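Local coordinates for protein Ves (Pseudomonas fluorescens, PDB 5V00) that is of uncertain biochemical function but takes part in histidine utilization as a bicupin of the HutD family, at residues G58-S61 with Q67-I70; M22-G27 with S50-G55. All blocks are in the same frame, centred on the assembly; numbering follows the deposited sequence.

Contact 1: G58-S61 with Q67-I70. With FMT (formic acid), chain I.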
ATOM      1  N   GLY B  58       2.084 -24.035 -16.902  1.00 31.05           N
ATOM      2  CA  GLY B  58       2.029 -23.281 -18.105  1.00 36.74           C
ATOM      3  C   GLY B  58       3.066 -22.177 -18.142  1.00 37.21           C
ATOM      4  O   GLY B  58       3.940 -22.058 -17.256  1.00 33.06           O
ATOM      5  N   GLY B  59       2.933 -21.335 -19.141  1.00 32.91           N
ATOM      6  CA  GLY B  59       3.866 -20.289 -19.481  1.00 33.32           C
ATOM      7  C   GLY B  59       3.657 -19.085 -18.573  1.00 34.32           C
ATOM      8  O   GLY B  59       2.568 -18.824 -18.104  1.00 36.03           O
ATOM      9  N   PHE B  60       4.733 -18.337 -18.355  1.00 33.51           N
ATOM     10  CA  PHE B  60       4.650 -17.044 -17.638  1.00 35.00           C
ATOM     11  C   PHE B  60       4.579 -15.974 -18.686  1.00 27.77           C
ATOM     12  O   PHE B  60       5.229 -16.062 -19.748  1.00 31.56           O
ATOM     13  CB  PHE B  60       5.977 -16.825 -16.854  1.00 30.33           C
ATOM     14  CG  PHE B  60       6.070 -17.607 -15.555  1.00 30.76           C
ATOM     15  CD1 PHE B  60       5.060 -18.486 -15.128  1.00 27.80           C
ATOM     16  CD2 PHE B  60       7.194 -17.415 -14.697  1.00 32.99           C
ATOM     17  CE1 PHE B  60       5.142 -19.171 -13.944  1.00 30.32           C
ATOM     18  CE2 PHE B  60       7.244 -18.113 -13.480  1.00 29.06           C
ATOM     19  CZ  PHE B  60       6.230 -18.968 -13.122  1.00 29.82           C
ATOM     20  N   SER B  61       4.001 -14.833 -18.322  1.00 31.52           N
ATOM     21  CA  SER B  61       4.202 -13.634 -19.143  1.00 31.74           C
ATOM     22  C   SER B  61       5.612 -13.188 -19.161  1.00 32.33           C
ATOM     23  O   SER B  61       6.353 -13.391 -18.206  1.00 33.68           O
ATOM     24  CB  SER B  61       3.394 -12.438 -18.580  1.00 38.50           C
ATOM     25  OG  SER B  61       2.033 -12.719 -18.492  1.00 40.05           O
ATOM     26  N   GLN B  67      14.302  -7.041 -14.803  1.00 22.33           N
ATOM     27  CA  GLN B  67      14.943  -8.182 -14.102  1.00 23.54           C
ATOM     28  C   GLN B  67      13.955  -8.763 -13.113  1.00 24.66           C
ATOM     29  O   GLN B  67      13.289  -8.029 -12.394  1.00 22.86           O
ATOM     30  CB  GLN B  67      16.211  -7.716 -13.374  1.00 21.87           C
ATOM     31  CG  GLN B  67      16.870  -8.746 -12.493  1.00 21.71           C
ATOM     32  CD  GLN B  67      17.602  -9.791 -13.362  1.00 26.87           C
ATOM     33  OE1 GLN B  67      18.396  -9.431 -14.212  1.00 27.33           O
ATOM     34  NE2 GLN B  67      17.374 -11.062 -13.085  1.00 24.01           N
ATOM     35  N   ARG B  68      13.900 -10.093 -12.977  1.00 18.97           N
ATOM     36  CA  ARG B  68      13.020 -10.759 -12.022  1.00 20.88           C
ATOM     37  C   ARG B  68      13.831 -11.572 -11.028  1.00 20.42           C
ATOM     38  O   ARG B  68      14.908 -12.082 -11.367  1.00 21.01           O
ATOM     39  CB  ARG B  68      12.056 -11.684 -12.703  1.00 20.72           C
ATOM     40  CG  ARG B  68      11.149 -10.983 -13.726  1.00 21.57           C
ATOM     41  CD  ARG B  68       9.990 -11.816 -14.163  1.00 22.74           C
ATOM     42  NE  ARG B  68       9.124 -12.253 -13.076  1.00 21.03           N
ATOM     43  CZ  ARG B  68       8.018 -12.963 -13.188  1.00 23.96           C
ATOM     44  NH1 ARG B  68       7.644 -13.555 -14.367  1.00 24.26           N
ATOM     45  NH2 ARG B  68       7.373 -13.232 -12.113  1.00 22.88           N
ATOM     46  N   VAL B  69      13.349 -11.613  -9.783  1.00 19.55           N
ATOM     47  CA  VAL B  69      13.844 -12.578  -8.832  1.00 20.21           C
ATOM     48  C   VAL B  69      12.620 -13.158  -8.166  1.00 22.24           C
ATOM     49  O   VAL B  69      11.833 -12.454  -7.493  1.00 19.68           O
ATOM     50  CB  VAL B  69      14.817 -11.985  -7.762  1.00 20.32           C
ATOM     51  CG1 VAL B  69      15.393 -13.137  -6.901  1.00 20.97           C
ATOM     52  CG2 VAL B  69      15.918 -11.172  -8.419  1.00 23.48           C
ATOM     53  N   ILE B  70      12.462 -14.478  -8.234  1.00 20.31           N
ATOM     54  CA  ILE B  70      11.304 -15.129  -7.659  1.00 18.92           C
ATOM     55  C   ILE B  70      11.736 -16.188  -6.629  1.00 20.02           C
ATOM     56  O   ILE B  70      12.843 -16.695  -6.697  1.00 19.93           O
ATOM     57  CB  ILE B  70      10.370 -15.768  -8.732  1.00 21.81           C
ATOM     58  CG1 ILE B  70      10.969 -17.027  -9.321  1.00 22.52           C
ATOM     59  CG2 ILE B  70      10.048 -14.766  -9.863  1.00 21.94           C
ATOM     60  CD1 ILE B  70      10.054 -17.680 -10.319  1.00 24.20           C
TER
HETATM   61  C   FMT I 201       4.684 -15.488 -12.735  1.00 32.62           C
HETATM   62  O1  FMT I 201       5.277 -15.261 -11.647  1.00 26.89           O
HETATM   63  O2  FMT I 201       4.877 -14.661 -13.792  1.00 28.97           O
HETATM   64  O   HOH W   1       8.636 -13.058 -16.967  1.00 28.08           O
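A pocket that holds a formate in one of the two cupin units of this bicupin is lined by Phe60 and Arg68, from segments 58-61 and 67-70. The formate lies over the Phe60 ring: its carbon sits 3.5 Å above the ring plane, over the centre. Arg68 reaches the same formate with both terminal nitrogens. Arg68 NH1 donates to O2 of the formate at 3.0 Å, and Arg68 NH2 to its O1 at 3.0 Å, each with an N-H...O angle of 155°. A weak third bond runs from NH2 to O2. The arginine chain bends at chi3 (58°), which brings the guanidinium edge round to the anion. NH1 also gives a hydrogen bond to a water, which donates to Ser61 O at 2.6 Å and so bridges the two segments. Direct protein contact is slight. Phe60 CD2 lies 3.9 Å from Arg68 NH1, and Ile70 CD1 packs at the ring edge, 4.3 Å from Phe60 CE2. Asn117 ND2 is a further hydrogen-bond partner of the formate. With an alanine here in place of Phe60, the formate is likely to lose the ring face under it, and Ile70 CD1 the Phe60 edge. The formate probably comes from the crystallisation liquor, yet a two-nitrogen grip by one arginine beside an aromatic face is consistent with a site for a small carboxylate.

Contact 2: M22-G27 with S50-G55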
ATOM      1  N   MET B  22      -6.034 -10.923  -7.180  1.00 31.27           N
ATOM      2  CA  MET B  22      -6.519 -10.687  -8.557  1.00 35.84           C
ATOM      3  C   MET B  22      -6.206 -11.848  -9.558  1.00 36.52           C
ATOM      4  O   MET B  22      -5.023 -12.065  -9.925  1.00 34.42           O
ATOM      5  CB  MET B  22      -5.909  -9.443  -9.039  1.00 33.22           C
ATOM      6  CG  MET B  22      -6.537  -8.281  -8.251  1.00 39.88           C
ATOM      7  SD  MET B  22      -6.336  -6.798  -9.174  1.00 41.43           S
ATOM      8  CE  MET B  22      -6.333  -5.801  -7.713  1.00 47.58           C
ATOM      9  N   PRO B  23      -7.245 -12.607  -9.956  1.00 49.66           N
ATOM     10  CA  PRO B  23      -7.033 -13.695 -10.941  1.00 48.35           C
ATOM     11  C   PRO B  23      -6.302 -13.268 -12.179  1.00 46.08           C
ATOM     12  O   PRO B  23      -6.440 -12.136 -12.638  1.00 46.94           O
ATOM     13  CB  PRO B  23      -8.450 -14.147 -11.225  1.00 50.86           C
ATOM     14  CG  PRO B  23      -9.041 -14.122  -9.854  1.00 60.47           C
ATOM     15  CD  PRO B  23      -8.551 -12.793  -9.282  1.00 55.05           C
ATOM     16  N   TRP B  24      -5.448 -14.143 -12.704  1.00 45.37           N
ATOM     17  CA  TRP B  24      -4.721 -13.806 -13.949  1.00 45.19           C
ATOM     18  C   TRP B  24      -5.730 -13.847 -15.132  1.00 51.28           C
ATOM     19  O   TRP B  24      -6.740 -14.579 -15.056  1.00 48.45           O
ATOM     20  CB  TRP B  24      -3.647 -14.821 -14.222  1.00 44.91           C
ATOM     21  CG  TRP B  24      -2.559 -14.813 -13.288  1.00 47.97           C
ATOM     22  CD1 TRP B  24      -2.235 -13.823 -12.374  1.00 46.21           C
ATOM     23  CD2 TRP B  24      -1.549 -15.801 -13.195  1.00 49.31           C
ATOM     24  NE1 TRP B  24      -1.090 -14.162 -11.723  1.00 45.48           N
ATOM     25  CE2 TRP B  24      -0.643 -15.375 -12.192  1.00 46.48           C
ATOM     26  CE3 TRP B  24      -1.329 -17.031 -13.846  1.00 43.81           C
ATOM     27  CZ2 TRP B  24       0.472 -16.131 -11.828  1.00 44.94           C
ATOM     28  CZ3 TRP B  24      -0.243 -17.778 -13.481  1.00 47.58           C
ATOM     29  CH2 TRP B  24       0.654 -17.336 -12.466  1.00 49.26           C
ATOM     30  N   LYS B  25      -5.482 -13.058 -16.172  1.00 58.00           N
ATOM     31  CA  LYS B  25      -6.350 -13.118 -17.372  1.00 66.48           C
ATOM     32  C   LYS B  25      -6.628 -14.594 -17.767  1.00 66.65           C
ATOM     33  O   LYS B  25      -7.783 -15.032 -17.774  1.00 62.54           O
ATOM     34  CB  LYS B  25      -5.722 -12.326 -18.518  1.00 69.44           C
ATOM     35  CG  LYS B  25      -6.208 -10.886 -18.593  1.00 77.26           C
ATOM     36  CD  LYS B  25      -7.593 -10.823 -19.250  1.00 86.89           C
ATOM     37  CE  LYS B  25      -8.278  -9.466 -19.116  1.00 91.95           C
ATOM     38  NZ  LYS B  25      -8.577  -9.117 -17.696  1.00 91.93           N
ATOM     39  N   ASN B  26      -5.551 -15.365 -17.949  1.00 64.48           N
ATOM     40  CA  ASN B  26      -5.607 -16.778 -18.382  1.00 68.35           C
ATOM     41  C   ASN B  26      -6.240 -17.856 -17.453  1.00 67.56           C
ATOM     42  O   ASN B  26      -6.316 -19.022 -17.856  1.00 74.24           O
ATOM     43  CB  ASN B  26      -4.188 -17.267 -18.733  1.00 72.23           C
ATOM     44  CG  ASN B  26      -3.363 -17.742 -17.488  1.00 71.80           C
ATOM     45  OD1 ASN B  26      -3.905 -18.073 -16.380  1.00 50.17           O
ATOM     46  ND2 ASN B  26      -2.043 -17.834 -17.690  1.00 63.55           N
ATOM     47  N   GLY B  27      -6.613 -17.537 -16.215  1.00 54.42           N
ATOM     48  CA  GLY B  27      -7.228 -18.544 -15.305  1.00 50.24           C
ATOM     49  C   GLY B  27      -6.268 -19.479 -14.528  1.00 49.66           C
ATOM     50  O   GLY B  27      -6.691 -20.238 -13.645  1.00 50.16           O
ATOM     51  N   SER B  50       5.207  -8.568  -5.207  1.00 19.69           N
ATOM     52  CA  SER B  50       3.923  -9.250  -5.213  1.00 21.48           C
ATOM     53  C   SER B  50       4.046 -10.701  -4.760  1.00 22.31           C
ATOM     54  O   SER B  50       5.136 -11.209  -4.650  1.00 20.33           O
ATOM     55  CB  SER B  50       3.280  -9.197  -6.610  1.00 22.96           C
ATOM     56  OG  SER B  50       4.059  -9.867  -7.600  1.00 23.40           O
ATOM     57  N   ILE B  51       2.928 -11.333  -4.545  1.00 20.16           N
ATOM     58  CA  ILE B  51       2.878 -12.770  -4.345  1.00 21.51           C
ATOM     59  C   ILE B  51       2.042 -13.332  -5.515  1.00 25.05           C
ATOM     60  O   ILE B  51       0.881 -12.914  -5.736  1.00 22.11           O
ATOM     61  CB  ILE B  51       2.276 -13.122  -3.031  1.00 23.80           C
ATOM     62  CG1 ILE B  51       3.090 -12.594  -1.854  1.00 20.78           C
ATOM     63  CG2 ILE B  51       2.233 -14.673  -2.881  1.00 24.62           C
ATOM     64  CD1 ILE B  51       2.436 -12.750  -0.503  1.00 24.21           C
ATOM     65  N   ALA B  52       2.547 -14.372  -6.174  1.00 23.84           N
ATOM     66  CA  ALA B  52       1.850 -15.026  -7.313  1.00 24.77           C
ATOM     67  C   ALA B  52       1.433 -16.374  -6.853  1.00 27.46           C
ATOM     68  O   ALA B  52       2.228 -17.080  -6.231  1.00 26.46           O
ATOM     69  CB  ALA B  52       2.765 -15.131  -8.502  1.00 27.21           C
ATOM     70  N   ASP B  53       0.142 -16.719  -7.006  1.00 25.18           N
ATOM     71  CA  ASP B  53      -0.368 -18.074  -6.792  1.00 28.61           C
ATOM     72  C   ASP B  53      -0.368 -18.756  -8.150  1.00 30.00           C
ATOM     73  O   ASP B  53      -1.047 -18.244  -9.066  1.00 28.17           O
ATOM     74  CB  ASP B  53      -1.817 -18.053  -6.319  1.00 31.40           C
ATOM     75  CG  ASP B  53      -1.930 -17.808  -4.833  1.00 38.69           C
ATOM     76  OD1 ASP B  53      -1.165 -16.973  -4.295  1.00 45.32           O
ATOM     77  OD2 ASP B  53      -2.728 -18.451  -4.162  1.00 47.72           O
ATOM     78  N   ILE B  54       0.386 -19.844  -8.299  1.00 31.43           N
ATOM     79  CA  ILE B  54       0.482 -20.549  -9.558  1.00 32.95           C
ATOM     80  C   ILE B  54      -0.337 -21.792  -9.384  1.00 32.73           C
ATOM     81  O   ILE B  54      -0.043 -22.632  -8.540  1.00 29.88           O
ATOM     82  CB  ILE B  54       1.928 -20.890  -9.926  1.00 30.97           C
ATOM     83  CG1 ILE B  54       2.760 -19.577  -9.894  1.00 34.03           C
ATOM     84  CG2 ILE B  54       1.969 -21.449 -11.317  1.00 29.67           C
ATOM     85  CD1 ILE B  54       4.219 -19.772 -10.119  1.00 40.68           C
ATOM     86  N   GLY B  55      -1.452 -21.861 -10.107  1.00 36.11           N
ATOM     87  CA  GLY B  55      -2.411 -22.983  -9.860  1.00 34.40           C
ATOM     88  C   GLY B  55      -2.337 -24.041 -10.976  1.00 29.26           C
ATOM     89  O   GLY B  55      -2.822 -25.133 -10.775  1.00 36.75           O
TER
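Trp24 lays the six-membered part of its indole against the end of strand 47-54, where it meets Ala52, Asp53 and Ile54. The main-chain oxygen of Asp53 sits over one face, 3.7 Å above the ring plane and offset toward the rim. Its nearest ring atom is Trp24 CZ2, at 3.8 Å from Asp53 O. The methyl of Ala52 comes to the ring edge instead, with CB 4.2 Å from Trp24 CZ2. Ile54 crosses the indole at a slant. With CG1 anti to its carbonyl carbon (chi1 -54°), Ile54 brings this branch to the indole, where CG1 lies 4.0 Å from Trp24 CH2. No hydrogen bond joins the two segments, and the contact is van der Waals packing.

The indole is also held through its nitrogen. Trp24 NE1 is hydrogen-bonded to Thr31 OG1, which restrains the rotation of the ring. Trp24 also starts a type I beta turn, closed by Gly27 N to Trp24 O at 3.2 Å. The carboxylate of Asp53 forms salt bridges to Arg114 and Arg21, so its charge is paired away from the indole.

Strand 29-36 lies between strands 21-23 and 47-54 in the six-stranded antiparallel sheet. Trp24 therefore reaches past one strand to the next. On the far side, strand 113-120 borders strand 47-54. Met22 and Pro23 pack on the second subunit.

Contact 2 closes before contact 1 opens along the chain, and their centres lie about 12 Å apart. Strand 58-59 follows strand 47-54 after a short connection, so the two contacts are consecutive. Both reach the same six-stranded antiparallel sheet, contact 2 through strands 21-23 and 47-54, contact 1 through strand 67-74. Strand 58-59 belongs instead to a separate four-stranded sheet. The contacts touch directly: Phe60 CZ packs 3.7 Å from Ile54 CD1. Ile54 thus meets Trp24 through CG1 and Phe60 through CD1. The packing of contact 2 in this way continues to the ring whose face meets the formate in contact 1.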